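Local coordinates for protein siroheme decarboxylase (Hydrogenobacter thermophilus, PDB 4CH7) that decarboxylates siroheme to 12,18-didecarboxysiroheme, probably by way of monodecarboxysiroheme, a step in heme d1 biosynthesis, at residues I8-I11 with I12-I16; F23-L26 with A27-G31; E112-E115 with L116-V120; G283-E286 with I287-A291; E325-F328 with K329-S333. All coordinates share one frame; numbering follows the deposited sequence. Where two conformers were deposited one is given.

Contact 1 (I8-I11 with I12-I16)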
loop_
_atom_site.group_PDB
_atom_site.type_symbol
_atom_site.label_atom_id
_atom_site.label_comp_id
_atom_site.label_asym_id
_atom_site.label_seq_id
_atom_site.Cartn_x
_atom_site.Cartn_y
_atom_site.Cartn_z
ATOM N N ILE A 8 3.391 -25.826 0.874
ATOM C CA ILE A 8 4.022 -24.832 1.735
ATOM C C ILE A 8 3.804 -23.425 1.196
ATOM O O ILE A 8 3.398 -22.525 1.934
ATOM C CB ILE A 8 5.530 -25.087 1.851
ATOM C CG1 ILE A 8 5.801 -26.375 2.620
ATOM C CG2 ILE A 8 6.215 -23.932 2.542
ATOM C CD1 ILE A 8 7.257 -26.772 2.631
ATOM N N LEU A 9 4.097 -23.242 -0.090
ATOM C CA LEU A 9 3.888 -21.970 -0.772
ATOM C C LEU A 9 2.451 -21.490 -0.599
ATOM O O LEU A 9 2.205 -20.315 -0.328
ATOM C CB LEU A 9 4.207 -22.113 -2.262
ATOM C CG LEU A 9 3.800 -20.929 -3.138
ATOM C CD1 LEU A 9 4.613 -19.701 -2.770
ATOM C CD2 LEU A 9 3.939 -21.253 -4.617
ATOM N N LYS A 10 1.511 -22.416 -0.748
ATOM C CA LYS A 10 0.091 -22.123 -0.598
ATOM C C LYS A 10 -0.273 -21.709 0.830
ATOM O O LYS A 10 -1.061 -20.784 1.034
ATOM C CB LYS A 10 -0.738 -23.343 -1.015
ATOM C CG LYS A 10 -2.235 -23.200 -0.777
ATOM C CD LYS A 10 -2.968 -24.511 -1.013
ATOM C CE LYS A 10 -4.472 -24.338 -0.859
ATOM N NZ LYS A 10 -4.852 -23.845 0.495
ATOM N N ILE A 11 0.308 -22.388 1.815
ATOM C CA ILE A 11 -0.103 -22.219 3.210
ATOM C C ILE A 11 0.472 -20.972 3.893
ATOM O O ILE A 11 -0.135 -20.438 4.820
ATOM C CB ILE A 11 0.204 -23.493 4.055
ATOM C CG1 ILE A 11 -0.684 -23.549 5.301
ATOM C CG2 ILE A 11 1.678 -23.569 4.430
ATOM C CD1 ILE A 11 -0.509 -24.810 6.132
ATOM N N ILE A 12 1.631 -20.507 3.436
ATOM C CA ILE A 12 2.254 -19.322 4.025
ATOM C C ILE A 12 1.694 -18.030 3.433
ATOM O O ILE A 12 2.086 -16.927 3.829
ATOM C CB ILE A 12 3.777 -19.335 3.855
ATOM C CG1 ILE A 12 4.157 -19.355 2.370
ATOM C CG2 ILE A 12 4.367 -20.521 4.583
ATOM C CD1 ILE A 12 5.658 -19.350 2.116
ATOM N N GLN A 13 0.784 -18.180 2.477
ATOM C CA GLN A 13 0.076 -17.043 1.907
ATOM C C GLN A 13 -1.257 -16.872 2.620
ATOM O O GLN A 13 -1.901 -15.827 2.513
ATOM C CB GLN A 13 -0.136 -17.239 0.408
ATOM C CG GLN A 13 1.155 -17.300 -0.393
ATOM C CD GLN A 13 0.925 -17.631 -1.854
ATOM O OE1 GLN A 13 0.294 -16.870 -2.585
ATOM N NE2 GLN A 13 1.439 -18.774 -2.286
ATOM N N LYS A 14 -1.664 -17.909 3.347
ATOM C CA LYS A 14 -2.828 -17.822 4.218
ATOM C C LYS A 14 -2.410 -17.117 5.500
ATOM O O LYS A 14 -1.221 -17.061 5.821
ATOM C CB LYS A 14 -3.368 -19.217 4.538
ATOM C CG LYS A 14 -3.725 -20.040 3.310
ATOM C CD LYS A 14 -4.465 -21.316 3.684
ATOM C CE LYS A 14 -5.830 -21.018 4.278
ATOM N NZ LYS A 14 -6.658 -22.252 4.425
ATOM N N ASP A 15 -3.379 -16.565 6.225
ATOM C CA ASP A 15 -3.089 -15.903 7.492
ATOM C C ASP A 15 -2.427 -16.880 8.459
ATOM O O ASP A 15 -2.935 -17.975 8.696
ATOM C CB ASP A 15 -4.367 -15.330 8.104
ATOM C CG ASP A 15 -4.103 -14.534 9.368
ATOM O OD1 ASP A 15 -2.954 -14.087 9.571
ATOM O OD2 ASP A 15 -5.052 -14.346 10.158
ATOM N N ILE A 16 -1.279 -16.479 8.995
ATOM C CA ILE A 16 -0.517 -17.320 9.907
ATOM C C ILE A 16 -1.004 -17.119 11.337
ATOM O O ILE A 16 -1.035 -15.990 11.829
ATOM C CB ILE A 16 0.986 -17.025 9.782
ATOM C CG1 ILE A 16 1.455 -17.350 8.365
ATOM C CG2 ILE A 16 1.793 -17.820 10.794
ATOM C CD1 ILE A 16 2.931 -17.201 8.171
#

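Contact 2 (F23-L26 with A27-G31)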
loop_
_atom_site.group_PDB
_atom_site.type_symbol
_atom_site.label_atom_id
_atom_site.label_comp_id
_atom_site.label_asym_id
_atom_site.label_seq_id
_atom_site.Cartn_x
_atom_site.Cartn_y
_atom_site.Cartn_z
ATOM N N PHE A 23 4.588 -22.047 13.117
ATOM C CA PHE A 23 5.188 -22.910 12.108
ATOM C C PHE A 23 5.099 -24.384 12.498
ATOM O O PHE A 23 5.183 -25.265 11.644
ATOM C CB PHE A 23 6.638 -22.504 11.847
ATOM C CG PHE A 23 6.785 -21.122 11.279
ATOM C CD1 PHE A 23 6.213 -20.799 10.056
ATOM C CD2 PHE A 23 7.502 -20.149 11.962
ATOM C CE1 PHE A 23 6.343 -19.522 9.524
ATOM C CE2 PHE A 23 7.641 -18.872 11.439
ATOM C CZ PHE A 23 7.060 -18.558 10.218
ATOM N N SER A 24 4.934 -24.645 13.790
ATOM C CA SER A 24 4.652 -25.995 14.264
ATOM C C SER A 24 3.267 -26.403 13.766
ATOM O O SER A 24 3.060 -27.529 13.304
ATOM C CB SER A 24 4.712 -26.044 15.793
ATOM O OG SER A 24 4.755 -27.375 16.268
ATOM N N VAL A 25 2.328 -25.463 13.849
ATOM C CA VAL A 25 0.961 -25.671 13.379
ATOM C C VAL A 25 0.911 -25.866 11.861
ATOM O O VAL A 25 0.260 -26.789 11.374
ATOM C CB VAL A 25 0.048 -24.497 13.779
ATOM C CG1 VAL A 25 -1.348 -24.681 13.209
ATOM C CG2 VAL A 25 -0.010 -24.361 15.289
ATOM N N LEU A 26 1.599 -24.995 11.124
ATOM C CA LEU A 26 1.682 -25.110 9.669
ATOM C C LEU A 26 2.344 -26.424 9.260
ATOM O O LEU A 26 1.915 -27.072 8.307
ATOM C CB LEU A 26 2.452 -23.931 9.067
ATOM C CG LEU A 26 1.891 -22.520 9.248
ATOM C CD1 LEU A 26 2.594 -21.533 8.329
ATOM C CD2 LEU A 26 0.396 -22.492 9.017
ATOM N N ALA A 27 3.387 -26.808 9.989
ATOM C CA ALA A 27 4.095 -28.059 9.727
ATOM C C ALA A 27 3.160 -29.252 9.853
ATOM O O ALA A 27 3.163 -30.145 9.003
ATOM C CB ALA A 27 5.261 -28.212 10.680
ATOM N N GLN A 28 2.381 -29.269 10.930
ATOM C CA GLN A 28 1.380 -30.305 11.142
ATOM C C GLN A 28 0.380 -30.339 9.992
ATOM O O GLN A 28 0.080 -31.405 9.458
ATOM C CB GLN A 28 0.645 -30.078 12.463
ATOM C CG GLN A 28 1.469 -30.413 13.705
ATOM C CD GLN A 28 1.826 -31.883 13.786
ATOM O OE1 GLN A 28 1.034 -32.745 13.411
ATOM N NE2 GLN A 28 3.022 -32.178 14.278
ATOM N N GLU A 29 -0.124 -29.166 9.615
ATOM C CA GLU A 29 -1.097 -29.056 8.529
ATOM C C GLU A 29 -0.528 -29.492 7.175
ATOM O O GLU A 29 -1.227 -30.112 6.371
ATOM C CB GLU A 29 -1.647 -27.628 8.438
ATOM C CG GLU A 29 -2.654 -27.272 9.530
ATOM C CD GLU A 29 -3.005 -25.797 9.549
ATOM O OE1 GLU A 29 -2.197 -24.986 9.053
ATOM O OE2 GLU A 29 -4.087 -25.452 10.066
ATOM N N VAL A 30 0.735 -29.157 6.927
ATOM C CA VAL A 30 1.407 -29.550 5.689
ATOM C C VAL A 30 1.783 -31.033 5.718
ATOM O O VAL A 30 1.691 -31.729 4.702
ATOM C CB VAL A 30 2.643 -28.661 5.409
ATOM C CG1 VAL A 30 3.593 -29.325 4.423
ATOM C CG2 VAL A 30 2.203 -27.299 4.887
ATOM N N GLY A 31 2.185 -31.519 6.888
ATOM C CA GLY A 31 2.534 -32.918 7.038
ATOM C C GLY A 31 4.027 -33.169 6.994
ATOM O O GLY A 31 4.464 -34.282 6.700
HETATM O O HOH W 1 5.108 -29.484 14.249
#

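Contact 3 (E112-E115 with L116-V120)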
loop_
_atom_site.group_PDB
_atom_site.type_symbol
_atom_site.label_atom_id
_atom_site.label_comp_id
_atom_site.label_asym_id
_atom_site.label_seq_id
_atom_site.Cartn_x
_atom_site.Cartn_y
_atom_site.Cartn_z
ATOM N N GLU A 112 -1.773 12.800 14.544
ATOM C CA GLU A 112 -1.193 13.760 15.490
ATOM C C GLU A 112 0.173 14.336 15.099
ATOM O O GLU A 112 1.102 14.342 15.909
ATOM C CB GLU A 112 -1.110 13.167 16.901
ATOM C CG GLU A 112 -2.379 13.320 17.725
ATOM C CD GLU A 112 -3.211 12.055 17.758
ATOM O OE1 GLU A 112 -2.622 10.952 17.754
ATOM O OE2 GLU A 112 -4.454 12.162 17.787
ATOM N N ILE A 113 0.287 14.825 13.869
ATOM C CA ILE A 113 1.473 15.554 13.436
ATOM C C ILE A 113 1.031 16.725 12.573
ATOM O O ILE A 113 1.379 17.880 12.834
ATOM C CB ILE A 113 2.451 14.658 12.646
ATOM C CG1 ILE A 113 3.218 13.737 13.595
ATOM C CG2 ILE A 113 3.430 15.505 11.841
ATOM C CD1 ILE A 113 4.331 12.957 12.934
ATOM N N SER A 114 0.247 16.404 11.552
ATOM C CA SER A 114 -0.329 17.390 10.653
ATOM C C SER A 114 -1.395 16.697 9.830
ATOM O O SER A 114 -1.285 15.503 9.544
ATOM C CB SER A 114 0.738 17.958 9.722
ATOM O OG SER A 114 0.154 18.749 8.701
ATOM N N GLU A 115 -2.436 17.434 9.465
ATOM C CA GLU A 115 -3.430 16.896 8.552
ATOM C C GLU A 115 -2.771 16.721 7.194
ATOM O O GLU A 115 -1.865 17.477 6.840
ATOM C CB GLU A 115 -4.636 17.827 8.451
ATOM C CG GLU A 115 -5.392 17.985 9.758
ATOM C CD GLU A 115 -6.451 19.061 9.694
ATOM O OE1 GLU A 115 -7.118 19.180 8.646
ATOM O OE2 GLU A 115 -6.612 19.791 10.693
ATOM N N LEU A 116 -3.217 15.715 6.448
ATOM C CA LEU A 116 -2.653 15.406 5.139
ATOM C C LEU A 116 -2.696 16.617 4.206
ATOM O O LEU A 116 -1.727 16.903 3.504
ATOM C CB LEU A 116 -3.392 14.215 4.520
ATOM C CG LEU A 116 -2.895 13.689 3.174
ATOM C CD1 LEU A 116 -2.864 12.173 3.170
ATOM C CD2 LEU A 116 -3.779 14.195 2.059
ATOM N N GLU A 117 -3.824 17.325 4.217
ATOM C CA GLU A 117 -4.014 18.516 3.389
ATOM C C GLU A 117 -3.006 19.624 3.686
ATOM O O GLU A 117 -2.609 20.368 2.786
ATOM C CB GLU A 117 -5.432 19.061 3.560
ATOM C CG GLU A 117 -6.472 18.411 2.660
ATOM C CD GLU A 117 -6.883 17.022 3.116
ATOM O OE1 GLU A 117 -6.414 16.567 4.177
ATOM O OE2 GLU A 117 -7.689 16.387 2.408
ATOM N N ASP A 118 -2.608 19.740 4.950
ATOM C CA ASP A 118 -1.606 20.725 5.342
ATOM C C ASP A 118 -0.233 20.310 4.820
ATOM O O ASP A 118 0.512 21.129 4.279
ATOM C CB ASP A 118 -1.565 20.883 6.865
ATOM C CG ASP A 118 -2.815 21.540 7.421
ATOM O OD1 ASP A 118 -3.268 22.549 6.842
ATOM O OD2 ASP A 118 -3.343 21.045 8.440
ATOM N N VAL A 119 0.088 19.030 4.991
ATOM C CA VAL A 119 1.348 18.461 4.517
ATOM C C VAL A 119 1.583 18.733 3.032
ATOM O O VAL A 119 2.659 19.183 2.645
ATOM C CB VAL A 119 1.409 16.940 4.785
ATOM C CG1 VAL A 119 2.655 16.333 4.175
ATOM C CG2 VAL A 119 1.361 16.660 6.275
ATOM N N VAL A 120 0.571 18.474 2.208
ATOM C CA VAL A 120 0.696 18.669 0.766
ATOM C C VAL A 120 0.750 20.150 0.385
ATOM O O VAL A 120 1.414 20.519 -0.583
ATOM C CB VAL A 120 -0.433 17.952 -0.020
ATOM C CG1 VAL A 120 -0.512 16.493 0.378
ATOM C CG2 VAL A 120 -1.777 18.624 0.206
#

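Contact 4 (G283-E286 with I287-A291)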
loop_
_atom_site.group_PDB
_atom_site.type_symbol
_atom_site.label_atom_id
_atom_site.label_comp_id
_atom_site.label_asym_id
_atom_site.label_seq_id
_atom_site.Cartn_x
_atom_site.Cartn_y
_atom_site.Cartn_z
ATOM N N GLY A 283 3.091 -2.969 -24.155
ATOM C CA GLY A 283 3.059 -1.830 -25.054
ATOM C C GLY A 283 1.914 -0.892 -24.704
ATOM O O GLY A 283 0.866 -1.340 -24.237
ATOM N N GLN A 284 2.117 0.406 -24.921
ATOM C CA GLN A 284 1.084 1.412 -24.662
ATOM C C GLN A 284 -0.189 1.151 -25.464
ATOM O O GLN A 284 -1.280 1.069 -24.898
ATOM C CB GLN A 284 1.598 2.818 -24.995
ATOM C CG GLN A 284 2.388 3.516 -23.894
ATOM C CD GLN A 284 2.390 5.023 -24.068
ATOM O OE1 GLN A 284 1.741 5.552 -24.970
ATOM N NE2 GLN A 284 3.115 5.721 -23.203
ATOM N N GLU A 285 -0.033 1.036 -26.780
ATOM C CA GLU A 285 -1.149 0.834 -27.704
ATOM C C GLU A 285 -2.007 -0.366 -27.309
ATOM O O GLU A 285 -3.230 -0.349 -27.461
ATOM C CB GLU A 285 -0.619 0.646 -29.127
ATOM C CG GLU A 285 -1.697 0.494 -30.186
ATOM C CD GLU A 285 -2.462 1.778 -30.428
ATOM O OE1 GLU A 285 -1.867 2.865 -30.269
ATOM O OE2 GLU A 285 -3.655 1.702 -30.787
ATOM N N GLU A 286 -1.353 -1.402 -26.793
ATOM C CA GLU A 286 -2.037 -2.596 -26.318
ATOM C C GLU A 286 -3.000 -2.260 -25.178
ATOM O O GLU A 286 -4.131 -2.746 -25.145
ATOM C CB GLU A 286 -1.014 -3.637 -25.861
ATOM C CG GLU A 286 -1.629 -4.909 -25.304
ATOM C CD GLU A 286 -0.592 -5.878 -24.785
ATOM O OE1 GLU A 286 0.525 -5.916 -25.340
ATOM O OE2 GLU A 286 -0.895 -6.599 -23.815
ATOM N N ILE A 287 -2.540 -1.428 -24.248
ATOM C CA ILE A 287 -3.377 -0.948 -23.152
ATOM C C ILE A 287 -4.524 -0.096 -23.698
ATOM O O ILE A 287 -5.669 -0.233 -23.259
ATOM C CB ILE A 287 -2.551 -0.139 -22.123
ATOM C CG1 ILE A 287 -1.662 -1.069 -21.294
ATOM C CG2 ILE A 287 -3.459 0.660 -21.202
ATOM C CD1 ILE A 287 -0.710 -0.344 -20.360
ATOM N N LYS A 288 -4.210 0.770 -24.661
ATOM C CA LYS A 288 -5.209 1.613 -25.314
ATOM C C LYS A 288 -6.350 0.783 -25.892
ATOM O O LYS A 288 -7.519 1.138 -25.746
ATOM C CB LYS A 288 -4.569 2.453 -26.423
ATOM C CG LYS A 288 -3.824 3.692 -25.937
ATOM C CD LYS A 288 -3.355 4.546 -27.112
ATOM C CE LYS A 288 -2.627 5.797 -26.641
ATOM N NZ LYS A 288 -2.093 6.599 -27.780
ATOM N N LEU A 289 -5.999 -0.320 -26.548
ATOM C CA LEU A 289 -6.979 -1.253 -27.097
ATOM C C LEU A 289 -7.904 -1.783 -26.004
ATOM O O LEU A 289 -9.129 -1.740 -26.141
ATOM C CB LEU A 289 -6.271 -2.417 -27.793
ATOM C CG LEU A 289 -6.082 -2.330 -29.309
ATOM C CD1 LEU A 289 -5.557 -0.965 -29.719
ATOM C CD2 LEU A 289 -5.148 -3.426 -29.803
ATOM N N LEU A 290 -7.305 -2.275 -24.923
ATOM C CA LEU A 290 -8.049 -2.808 -23.782
ATOM C C LEU A 290 -9.001 -1.769 -23.189
ATOM O O LEU A 290 -10.141 -2.082 -22.849
ATOM C CB LEU A 290 -7.076 -3.312 -22.712
ATOM C CG LEU A 290 -7.643 -3.678 -21.338
ATOM C CD1 LEU A 290 -8.704 -4.755 -21.456
ATOM C CD2 LEU A 290 -6.533 -4.118 -20.393
ATOM N N ALA A 291 -8.525 -0.535 -23.070
ATOM C CA ALA A 291 -9.338 0.557 -22.548
ATOM C C ALA A 291 -10.493 0.885 -23.494
ATOM O O ALA A 291 -11.627 1.085 -23.054
ATOM C CB ALA A 291 -8.479 1.785 -22.309
#

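Contact 5 (E325-F328 with K329-S333)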
loop_
_atom_site.group_PDB
_atom_site.type_symbol
_atom_site.label_atom_id
_atom_site.label_comp_id
_atom_site.label_asym_id
_atom_site.label_seq_id
_atom_site.Cartn_x
_atom_site.Cartn_y
_atom_site.Cartn_z
ATOM N N GLU A 325 8.171 12.903 11.113
ATOM C CA GLU A 325 8.071 14.120 11.906
ATOM C C GLU A 325 9.325 14.969 11.739
ATOM O O GLU A 325 9.242 16.170 11.485
ATOM C CB GLU A 325 7.854 13.772 13.380
ATOM C CG GLU A 325 7.810 14.975 14.312
ATOM C CD GLU A 325 7.631 14.580 15.765
ATOM O OE1 GLU A 325 6.709 13.793 16.061
ATOM O OE2 GLU A 325 8.418 15.054 16.610
ATOM N N ARG A 326 10.484 14.329 11.863
ATOM C CA ARG A 326 11.764 15.001 11.677
ATOM C C ARG A 326 11.880 15.580 10.270
ATOM O O ARG A 326 12.366 16.697 10.089
ATOM C CB ARG A 326 12.917 14.036 11.961
ATOM C CG ARG A 326 14.291 14.614 11.683
ATOM C CD ARG A 326 15.396 13.699 12.188
ATOM N NE ARG A 326 15.175 12.304 11.818
ATOM C CZ ARG A 326 15.403 11.803 10.608
ATOM N NH1 ARG A 326 15.852 12.582 9.635
ATOM N NH2 ARG A 326 15.178 10.520 10.367
ATOM N N TRP A 327 11.421 14.821 9.279
ATOM C CA TRP A 327 11.352 15.323 7.914
ATOM C C TRP A 327 10.387 16.496 7.828
ATOM O O TRP A 327 10.630 17.459 7.100
ATOM C CB TRP A 327 10.902 14.226 6.947
ATOM C CG TRP A 327 10.634 14.748 5.567
ATOM C CD1 TRP A 327 11.539 14.896 4.556
ATOM C CD2 TRP A 327 9.377 15.206 5.050
ATOM N NE1 TRP A 327 10.921 15.414 3.441
ATOM C CE2 TRP A 327 9.594 15.613 3.719
ATOM C CE3 TRP A 327 8.089 15.308 5.582
ATOM C CZ2 TRP A 327 8.569 16.116 2.916
ATOM C CZ3 TRP A 327 7.075 15.806 4.783
ATOM C CH2 TRP A 327 7.322 16.205 3.468
ATOM N N PHE A 328 9.288 16.405 8.572
ATOM C CA PHE A 328 8.248 17.426 8.534
ATOM C C PHE A 328 8.714 18.759 9.116
ATOM O O PHE A 328 8.459 19.813 8.533
ATOM C CB PHE A 328 6.989 16.940 9.253
ATOM C CG PHE A 328 5.805 17.845 9.071
ATOM C CD1 PHE A 328 5.366 18.181 7.796
ATOM C CD2 PHE A 328 5.127 18.355 10.167
ATOM C CE1 PHE A 328 4.277 19.015 7.618
ATOM C CE2 PHE A 328 4.036 19.189 9.998
ATOM C CZ PHE A 328 3.611 19.520 8.720
ATOM N N LYS A 329 9.386 18.703 10.266
ATOM C CA LYS A 329 9.938 19.896 10.905
ATOM C C LYS A 329 10.852 20.638 9.940
ATOM O O LYS A 329 10.805 21.864 9.839
ATOM C CB LYS A 329 10.745 19.519 12.149
ATOM C CG LYS A 329 10.025 18.636 13.155
ATOM C CD LYS A 329 8.917 19.372 13.881
ATOM C CE LYS A 329 8.404 18.556 15.061
ATOM N NZ LYS A 329 9.476 18.299 16.064
ATOM N N GLU A 330 11.684 19.879 9.233
ATOM C CA GLU A 330 12.618 20.439 8.263
ATOM C C GLU A 330 11.903 21.181 7.141
ATOM O O GLU A 330 12.367 22.228 6.691
ATOM C CB GLU A 330 13.511 19.340 7.685
ATOM C CG GLU A 330 14.853 19.225 8.379
ATOM C CD GLU A 330 15.668 20.496 8.257
ATOM O OE1 GLU A 330 16.040 20.854 7.121
ATOM O OE2 GLU A 330 15.930 21.139 9.295
ATOM N N LEU A 331 10.775 20.635 6.692
ATOM C CA LEU A 331 9.946 21.305 5.694
ATOM C C LEU A 331 9.409 22.620 6.249
ATOM O O LEU A 331 9.416 23.646 5.566
ATOM C CB LEU A 331 8.789 20.408 5.252
ATOM C CG LEU A 331 7.812 21.035 4.257
ATOM C CD1 LEU A 331 8.546 21.460 3.002
ATOM C CD2 LEU A 331 6.679 20.079 3.917
ATOM N N ILE A 332 8.938 22.576 7.493
ATOM C CA ILE A 332 8.486 23.770 8.193
ATOM C C ILE A 332 9.627 24.777 8.312
ATOM O O ILE A 332 9.475 25.952 7.977
ATOM C CB ILE A 332 7.983 23.433 9.613
ATOM C CG1 ILE A 332 6.798 22.467 9.558
ATOM C CG2 ILE A 332 7.614 24.709 10.365
ATOM C CD1 ILE A 332 5.555 23.061 8.933
ATOM N N SER A 333 10.774 24.300 8.783
ATOM C CA SER A 333 11.939 25.153 9.003
ATOM C C SER A 333 12.473 25.761 7.707
ATOM O O SER A 333 12.870 26.923 7.679
ATOM C CB SER A 333 13.046 24.372 9.713
ATOM O OG SER A 333 14.143 25.211 10.027
#

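Contact 1 (I8-I11 with I12-I16)
Gln13 folds back over the last turn of helix 4-11 and gives an NE2 hydrogen to the carbonyl O of Leu9, a short bond of 2.6 Å between NE2 and O. Leu9 O lies close to the amide plane of Gln13, but NE2 stands above the carbonyl plane of Leu9, 61° out of it, so the bond does not follow a lone pair. The same NE2 is 3.3 Å from Leu9 CG, where the leucine side chain crosses the glutamine at a slant; CG anti to the backbone N (chi1 170°) brings the leucine branch round to this side. Ile12 uses the rarer first torsion, CG1 between its own N and carbonyl carbon (chi1 61°), and thereby sets CG1 3.3 Å from Ile8 O. Its CG2 meets Ile11 CG2 at 4.1 Å, the two side chains crossing at about a right angle. Lys10 and Lys14 run alongside each other in the same direction with NZ atoms 4.6 Å apart, a like-charged pair on an exposed flank. Behind these side chains the backbone closes the helix: Ile12 N reaches Ile8 O at 3.1 Å, and a weak bond from Lys14 N to Ile11 O continues the turn. Beyond it the chain runs beside strand 217-222, with Ile12 and Ile16 making backbone bonds to Ala222 and Ile220, while Asp15 forms a salt bridge with Lys212 of helix 201-213. Within this helix-turn-helix domain Ile8 faces helix 34-47 through Leu37 and Ile41, while Ile11 packs on helix 22-30.

Contact 2 (F23-L26 with A27-G31)
Glu29 lies alongside Val25, both side chains pointing the same way, with the carboxylate carbon CD of Glu29 4.2 Å from Val25 CG1. Its CG is anti to the carbonyl carbon (chi1 -75°) and the chain is extended from there, which carries OE1 to within 3.6 Å of Leu26 CD2; the leucine comes at it obliquely. On another flank of the helix Gln28 bends at chi2 (-64°) instead of stretching out, so that NE2 turns back toward Ser24 and makes a weak bond to a water. That water is 2.9 Å from Ser24 OG and donates to Ser24 O, which also accepts from Gln28 N at 3.0 Å. Ala27 fits its CB close to Phe23 O, at 3.1 Å. Helix 22-30 of the helix-turn-helix domain stops at Gly31, whose positive phi (99°) makes it the C-prime residue of a Schellman motif, with Ile32 N returning to Ala27 O. Leu26 and Val30 also pack on Ile11 of helix 4-11. The backbone bonds therefore carry the turn; the water link from Ser24 to Gln28 is probably minor, its amide arm being weak, and Glu29 meets Val25 and Leu26 through van der Waals contact without a polar bond to either side chain.

Contact 3 (E112-E115 with L116-V120)
Val119 N bonds to Glu115 O at 3.1 Å, nearly in line with the carbonyl, and Asp118 N adds a weak, bent bond to the same oxygen, which places Glu115 at the N-cap of helix 116-126. Ser114 brings a further donor: OG, anti to the backbone N (chi1 170°), lies beside the carbonyl carbon and gives its hydrogen to Glu115 O at 3.0 Å, tilted 26° from the carbonyl plane. The hydroxyl also sits against the first helical turn, 3.3 Å from Asp118 CB and 3.4 Å from Val119 CG2. An alanine in place of Ser114 would take away this hydroxyl, and Glu115 O would probably be left to the backbone donors, with a small gap beside Val119 CG2. The region belongs to an AsnC-like domain of the dimeric alpha-beta barrel group, in which helix 116-126 lies against the antiparallel sheet. Leu116 accordingly packs on strand 65-71 and Val119 on strand 103-109. On the outer side Glu115 and Asp118 cross at a slant, their carboxylate planes 56° apart. Asp118 OD2 approaches the aliphatic part of the glutamate first, at 3.5 Å from Glu115 CB, and lies 4.2 Å from Glu115 OE2. This proximity of like charges is probably eased on the aspartate side by the salt bridge from Asp118 OD1 to Arg121. Glu117, one residue earlier on the helix, turns to Arg136 of strand 132-139, its OE2 joining NH1 in a second salt bridge.

Contact 4 (G283-E286 with I287-A291)
Glu285 meets Lys288 and Leu289 across the first turn of helix 284-297, a helix of the second AsnC-like domain that lies against strand 303-314 and has Gly283 at its N-cap. The CB of Glu285 leaves the backbone heading away from the following turn. CG stands anti to the backbone N (chi1 -177°), beside the carbonyl carbon, and first touches Leu289 CD1 at 4.2 Å. A bend at chi2 (70°) then folds the chain over, keeping CD near that same methyl. At the carboxylate the two oxygens part: OE2 settles 3.4 Å from Leu289 CD1, whereas OE1 faces the lysine and lies 3.9 Å from Lys288 CD. Lys288 crosses the glutamate at about a right angle and is extended beyond CG, and its NZ stays 4.5 Å from Glu285 OE1, too far for direct ion pairing; the attraction is likely to be modest on this exposed surface. Leu289 CD1 also lies 3.3 Å from the backbone O of Glu285. Glu286 OE1 turns back past the helix start to accept from Lys282 N. Ile287 N is shared between two weak bonds, 3.4 Å to Gly283 O and 2.9 Å to Gln284 O.

Contact 5 (E325-F328 with K329-S333)
Glu325 and Lys329 lie side by side one helical turn apart, pointing the same way, and meet in a salt bridge in which Lys329 NZ is a long 3.5 Å from Glu325 OE2. The lysine bends at chi2 (-70°) and again at chi4, which curls the chain against the glutamate and brings CE to 3.7 Å from Glu325 CG. Phe328 and Ile332 cross at a slant: the isoleucine lies over one face of the ring, with CG1 offset toward the rim and CD1 4.0 Å from Phe328 CZ. Trp327 and Leu331 run alongside each other, Leu331 CD2 approaching Trp327 CH2 at 4.0 Å. Beneath them the bonds from Lys329 N to Glu325 O, at 2.8 Å, and from Ile332 N to Phe328 O keep the helix regular. In helix 323-335 the aromatic side faces the protein, Phe328 and Leu331 packing on Leu122 of helix 116-126. A glutamine at Glu325 would remove the negative charge, and the Lys329 ammonium would probably lose its ionic mate and be freer to turn. The weak ion pair is thus likely to contribute less to the contact than the aliphatic and aromatic groups facing helix 116-126.

From the N terminus the five contacts follow in series; each is a helical turn or helix end within continuous chain, so none closes a long loop and none nests in or crosses another. Contacts 1 and 2 lie in the first helix-turn-helix domain and touch, Ile11 and Ile8 joining helix 4-11 to helix 22-30. Contact 3, about 37 Å from contact 1 between centres, starts a helix on the first AsnC-like domain. Contact 4 stands apart on the second such domain, whose strands share the eight-stranded barrel. Contact 5 returns, through the C-terminal helix, to contact 3: Phe328 packs on Ile113, Ser114 and Val119.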